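Local coordinates for nitrate transport protein (Parabacteroides distasonis, PDB 3HN0) that probably serves as the substrate-binding component of an ABC transporter, perhaps one for nitrate or a related solute, at residues D109-R113 / P124-A128. Residues are numbered along the deposited sequence; the frame is centred on the assembly and turned at random.
Sequences DILTR and PLNYA
Tyr127 donates its hydroxyl hydrogen to Asp109, with OH 2.6 Å from OD1. The hydroxyl comes from the syn side, 24° out of the carboxylate plane. Carboxylate and ring are steeply inclined, 68° apart. Arg113, one helical turn on, donates to the same oxygen from the opposite face, in a long hydrogen bond: its NE lies 3.3 Å from Asp109 OD1. A weak second bond, Arg113 NH2 to Asp109 OD2, completes the salt bridge. Asp109 OD2 also accepts from the backbone N of Gly105, so both carboxylate oxygens are engaged. Asp109 reaches these partners with CG anti to its backbone N (chi1 -178°). An alanine at this position is likely to leave the Tyr127 hydroxyl and the Arg113 charge without their shared acceptor. Beside this polar cluster, Leu125 CD1 packs 3.5 Å from Arg113 CG, and the two side chains cross at about a right angle. Leu125 CD2 meets Thr112 CG2 more loosely, at 4.3 Å, while Thr112 OG1 hydrogen-bonds to Pro108 O. The contact ties helix 107-119 to strand 125-126 within a beta-alpha-beta unit. Strand 99-100 pairs in parallel with 125-126, and its Leu99 touches both Thr112 and Leu125. Helix 251-264 packs against Ile110 and Arg113.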
ATOM      1  N   ASP A 109       1.207  17.243   9.554  1.00 15.61           N
ATOM      2  CA  ASP A 109       0.229  18.256   9.195  1.00 14.56           C
ATOM      3  C   ASP A 109      -0.244  18.142   7.721  1.00 11.80           C
ATOM      4  O   ASP A 109      -1.439  18.039   7.412  1.00 12.99           O
ATOM      5  CB  ASP A 109       0.889  19.629   9.427  1.00 17.51           C
ATOM      6  CG  ASP A 109      -0.024  20.787   9.143  1.00 25.56           C
ATOM      7  OD1 ASP A 109      -1.251  20.567   9.056  1.00 20.04           O
ATOM      8  OD2 ASP A 109       0.498  21.930   9.033  1.00 20.12           O
ATOM      9  N   ILE A 110       0.717  18.113   6.810  1.00 15.43           N
ATOM     10  CA  ILE A 110       0.418  18.009   5.382  1.00 13.66           C
ATOM     11  C   ILE A 110      -0.389  16.755   5.037  1.00 13.39           C
ATOM     12  O   ILE A 110      -1.388  16.830   4.318  1.00 13.15           O
ATOM     13  CB  ILE A 110       1.676  18.114   4.519  1.00 15.69           C
ATOM     14  CG1 ILE A 110       2.307  19.499   4.661  1.00 20.05           C
ATOM     15  CG2 ILE A 110       1.304  17.824   3.022  1.00 13.80           C
ATOM     16  CD1 ILE A 110       3.832  19.551   4.462  1.00 23.96           C
ATOM     17  N   LEU A 111       0.016  15.615   5.594  1.00 12.94           N
ATOM     18  CA  LEU A 111      -0.686  14.361   5.353  1.00 13.28           C
ATOM     19  C   LEU A 111      -2.095  14.347   5.934  1.00 12.22           C
ATOM     20  O   LEU A 111      -3.001  13.697   5.378  1.00 13.60           O
ATOM     21  CB  LEU A 111       0.131  13.153   5.839  1.00 13.26           C
ATOM     22  CG  LEU A 111       1.417  12.908   4.989  1.00 17.31           C
ATOM     23  CD1 LEU A 111       2.085  11.586   5.386  1.00 19.56           C
ATOM     24  CD2 LEU A 111       1.151  12.952   3.489  1.00 16.45           C
ATOM     25  N   THR A 112      -2.292  15.023   7.048  1.00 13.66           N
ATOM     26  CA  THR A 112      -3.620  15.118   7.632  1.00 12.60           C
ATOM     27  C   THR A 112      -4.477  15.968   6.695  1.00 13.14           C
ATOM     28  O   THR A 112      -5.591  15.593   6.375  1.00 11.95           O
ATOM     29  CB  THR A 112      -3.554  15.739   9.055  1.00 14.77           C
ATOM     30  OG1 THR A 112      -2.761  14.867   9.890  1.00 14.99           O
ATOM     31  CG2 THR A 112      -4.935  15.877   9.667  1.00 15.80           C
ATOM     32  N   ARG A 113      -3.931  17.079   6.224  1.00 14.58           N
ATOM     33  CA  ARG A 113      -4.689  17.917   5.291  1.00 14.97           C
ATOM     34  C   ARG A 113      -5.021  17.144   4.014  1.00 16.27           C
ATOM     35  O   ARG A 113      -6.130  17.220   3.505  1.00 16.60           O
ATOM     36  CB  ARG A 113      -3.921  19.206   4.994  1.00 17.68           C
ATOM     37  CG  ARG A 113      -3.982  20.204   6.160  1.00 21.86           C
ATOM     38  CD  ARG A 113      -3.423  21.543   5.730  1.00 29.76           C
ATOM     39  NE  ARG A 113      -2.019  21.686   6.076  1.00 27.65           N
ATOM     40  CZ  ARG A 113      -1.117  22.366   5.375  1.00 35.88           C
ATOM     41  NH1 ARG A 113      -1.437  22.939   4.218  1.00 38.57           N
ATOM     42  NH2 ARG A 113       0.129  22.450   5.833  1.00 41.28           N
ATOM     43  N   PRO A 124     -12.060  21.250  11.640  1.00 31.17           N
ATOM     44  CA  PRO A 124     -11.195  22.389  11.953  1.00 29.85           C
ATOM     45  C   PRO A 124      -9.878  21.900  12.543  1.00 27.19           C
ATOM     46  O   PRO A 124      -9.892  21.092  13.466  1.00 24.52           O
ATOM     47  CB  PRO A 124     -11.985  23.164  13.009  1.00 32.59           C
ATOM     48  CG  PRO A 124     -13.313  22.438  13.173  1.00 32.78           C
ATOM     49  CD  PRO A 124     -13.126  21.074  12.641  1.00 31.87           C
ATOM     50  N   LEU A 125      -8.761  22.370  12.000  1.00 24.86           N
ATOM     51  CA  LEU A 125      -7.438  21.967  12.488  1.00 24.60           C
ATOM     52  C   LEU A 125      -6.992  22.866  13.635  1.00 23.22           C
ATOM     53  O   LEU A 125      -7.145  24.065  13.578  1.00 26.15           O
ATOM     54  CB  LEU A 125      -6.428  21.963  11.353  1.00 28.11           C
ATOM     55  CG  LEU A 125      -6.803  20.998  10.222  1.00 32.24           C
ATOM     56  CD1 LEU A 125      -5.845  21.150   9.029  1.00 39.98           C
ATOM     57  CD2 LEU A 125      -6.823  19.554  10.731  1.00 36.15           C
ATOM     58  N   ASN A 126      -6.489  22.279  14.705  1.00 20.32           N
ATOM     59  CA  ASN A 126      -5.987  23.048  15.807  1.00 19.85           C
ATOM     60  C   ASN A 126      -4.536  22.704  16.066  1.00 21.11           C
ATOM     61  O   ASN A 126      -4.195  21.554  16.316  1.00 21.03           O
ATOM     62  CB  ASN A 126      -6.844  22.790  17.031  1.00 20.19           C
ATOM     63  CG  ASN A 126      -6.560  23.763  18.165  1.00 26.51           C
ATOM     64  OD1 ASN A 126      -5.396  24.092  18.469  1.00 22.99           O
ATOM     65  ND2 ASN A 126      -7.629  24.217  18.814  1.00 23.05           N
ATOM     66  N   TYR A 127      -3.691  23.734  16.009  1.00 21.34           N
ATOM     67  CA  TYR A 127      -2.253  23.595  16.103  1.00 21.51           C
ATOM     68  C   TYR A 127      -1.744  24.094  17.462  1.00 20.39           C
ATOM     69  O   TYR A 127      -0.556  24.372  17.632  1.00 23.99           O
ATOM     70  CB  TYR A 127      -1.591  24.370  14.958  1.00 21.60           C
ATOM     71  CG  TYR A 127      -1.914  23.865  13.571  1.00 20.66           C
ATOM     72  CD1 TYR A 127      -1.449  22.619  13.135  1.00 23.54           C
ATOM     73  CD2 TYR A 127      -2.697  24.622  12.688  1.00 22.22           C
ATOM     74  CE1 TYR A 127      -1.757  22.139  11.839  1.00 19.53           C
ATOM     75  CE2 TYR A 127      -2.990  24.172  11.419  1.00 29.66           C
ATOM     76  CZ  TYR A 127      -2.521  22.921  10.993  1.00 20.18           C
ATOM     77  OH  TYR A 127      -2.810  22.539   9.710  1.00 22.39           O
ATOM     78  N   ALA A 128      -2.630  24.111  18.442  1.00 19.39           N
ATOM     79  CA  ALA A 128      -2.293  24.513  19.811  1.00 19.88           C
ATOM     80  C   ALA A 128      -1.142  23.693  20.395  1.00 21.83           C
ATOM     81  O   ALA A 128      -0.364  24.213  21.181  1.00 20.44           O
ATOM     82  CB  ALA A 128      -3.539  24.443  20.714  1.00 19.08           C
TER